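Local coordinates for protein NAD-dependent dehydrogenase (Rhizobium meliloti, PDB 4Z0P) that reduces glyoxylate and hydroxypyruvate with NADPH as the hydride donor, as a member of the D-isomer-specific 2-hydroxyacid dehydrogenase family, at residues A[9-14]-A[33-38]. Sequence-based numbering, arbitrary orientation.
Sequences IVDLKF and IDLADP
V10 pairs through its N and O with the two residues flanking D34, which establishes a parallel pairing. Its N donates to I33 O at 2.9 Å, almost straight at hydrogen (177°), and its O accepts from L35 N at 2.8 Å. The register I9 with I33 and V10 with D34 follows, and CA-H...O contacts from I9 CA to I33 O and from D34 CA to V10 O accompany the bonds. Beyond L35 the pairing stops: a type I turn from D34 to D37, closed by D37 N on D34 O, leads the chain away. Strand 8-12, helix 16-23 and strand 32-34 form a beta-alpha-beta crossover, and 32-34 is an outermost strand of a five-stranded parallel sheet with the flavodoxin-like order 2-1-3-4-5. On its other side, strand 8-12 bonds to strand 50-54.

Side chains divide between the two faces of the sheet. On the one bearing I9 and I33, L35 CD1 reaches I9 CG2 at 3.8 Å and D11 CB at 4.1 Å; L35 crosses D11 at about a right angle, and L60 of helix 60-63 touches both. On the face of V10 and D34, V19 of helix 16-23 packs against both side chains. With CG anti to the backbone N (chi1 -179°), D34 brings OD1 to A36 N at 3.0 Å, an Asx turn in which the amide approaches from above the carboxylate plane. The same OD1 accepts from a water at 2.7 Å, and this water accepts from L12 N. Without the carboxylate, as with an alanine at D34, A36 N is likely to lose this acceptor and the L12-bound water one of its mates.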
# COMPACT_ATOMS: atom_id res chain seq x y z
N ILE A 9 -31.78 5.12 19.85
CA ILE A 9 -31.01 4.16 20.64
C ILE A 9 -29.68 3.90 19.91
O ILE A 9 -29.67 3.64 18.72
CB ILE A 9 -31.76 2.83 20.75
CG1 ILE A 9 -33.03 3.01 21.59
CG2 ILE A 9 -30.87 1.74 21.33
CD1 ILE A 9 -34.08 1.95 21.35
N VAL A 10 -28.60 3.94 20.69
CA VAL A 10 -27.24 3.65 20.19
C VAL A 10 -26.73 2.45 21.01
O VAL A 10 -26.56 2.53 22.23
CB VAL A 10 -26.31 4.87 20.33
CG1 VAL A 10 -24.89 4.51 19.92
CG2 VAL A 10 -26.83 6.03 19.48
N ASP A 11 -26.52 1.32 20.32
CA ASP A 11 -26.00 0.10 20.95
C ASP A 11 -24.90 -0.47 20.07
O ASP A 11 -25.12 -1.44 19.33
CB ASP A 11 -27.11 -0.93 21.18
CG ASP A 11 -26.67 -2.10 21.98
OD1 ASP A 11 -25.60 -2.09 22.59
OD2 ASP A 11 -27.42 -3.08 22.02
N LEU A 12 -23.72 0.14 20.17
CA LEU A 12 -22.61 -0.12 19.28
C LEU A 12 -21.41 -0.64 20.02
O LEU A 12 -20.82 0.11 20.79
CB LEU A 12 -22.18 1.19 18.60
CG LEU A 12 -23.19 1.83 17.65
CD1 LEU A 12 -22.71 3.21 17.21
CD2 LEU A 12 -23.45 0.94 16.47
N LYS A 13 -21.01 -1.88 19.73
CA LYS A 13 -19.83 -2.44 20.36
C LYS A 13 -18.61 -2.02 19.56
O LYS A 13 -18.00 -2.82 18.86
CB LYS A 13 -19.93 -3.96 20.49
CG LYS A 13 -18.89 -4.61 21.36
CD LYS A 13 -19.42 -5.93 21.93
CE LYS A 13 -18.34 -6.75 22.64
NZ LYS A 13 -17.57 -7.61 21.70
N PHE A 14 -18.28 -0.73 19.65
CA PHE A 14 -17.13 -0.12 19.01
C PHE A 14 -16.22 0.34 20.15
O PHE A 14 -16.56 0.21 21.33
CB PHE A 14 -17.55 1.13 18.22
CG PHE A 14 -18.35 0.86 16.98
CD1 PHE A 14 -18.47 -0.40 16.39
CD2 PHE A 14 -18.96 1.94 16.35
CE1 PHE A 14 -19.20 -0.56 15.22
CE2 PHE A 14 -19.69 1.77 15.20
CZ PHE A 14 -19.83 0.53 14.64
N ILE A 33 -29.87 7.64 23.46
CA ILE A 33 -29.83 6.68 24.56
C ILE A 33 -28.72 5.69 24.22
O ILE A 33 -28.93 4.76 23.44
CB ILE A 33 -31.19 5.98 24.74
CG1 ILE A 33 -32.30 7.00 24.96
CG2 ILE A 33 -31.14 5.01 25.88
CD1 ILE A 33 -33.69 6.43 24.92
N ASP A 34 -27.53 5.92 24.79
CA ASP A 34 -26.37 5.08 24.55
C ASP A 34 -26.39 3.93 25.55
O ASP A 34 -26.16 4.12 26.75
CB ASP A 34 -25.09 5.89 24.72
CG ASP A 34 -23.83 5.08 24.46
OD1 ASP A 34 -23.89 3.88 24.13
OD2 ASP A 34 -22.73 5.68 24.62
N LEU A 35 -26.64 2.74 25.04
CA LEU A 35 -26.74 1.56 25.88
C LEU A 35 -25.42 1.05 26.46
O LEU A 35 -25.42 0.15 27.30
CB LEU A 35 -27.54 0.46 25.21
CG LEU A 35 -28.98 0.81 24.80
CD1 LEU A 35 -29.72 -0.41 24.25
CD2 LEU A 35 -29.79 1.39 25.95
N ALA A 36 -24.30 1.63 26.07
CA ALA A 36 -23.05 1.38 26.78
C ALA A 36 -22.98 2.05 28.16
O ALA A 36 -22.12 1.72 28.97
CB ALA A 36 -21.88 1.85 25.94
N ASP A 37 -23.85 3.02 28.40
CA ASP A 37 -23.91 3.76 29.67
C ASP A 37 -24.74 2.96 30.66
O ASP A 37 -25.94 2.71 30.42
CB ASP A 37 -24.56 5.11 29.43
CG ASP A 37 -24.53 6.02 30.65
OD1 ASP A 37 -24.31 5.57 31.79
OD2 ASP A 37 -24.73 7.24 30.44
N PRO A 38 -24.11 2.51 31.77
CA PRO A 38 -24.90 1.77 32.74
C PRO A 38 -26.17 2.47 33.24
O PRO A 38 -27.12 1.79 33.68
CB PRO A 38 -23.91 1.56 33.91
CG PRO A 38 -22.56 1.59 33.27
CD PRO A 38 -22.70 2.61 32.17
O HOH W 1 -23.19 1.92 22.43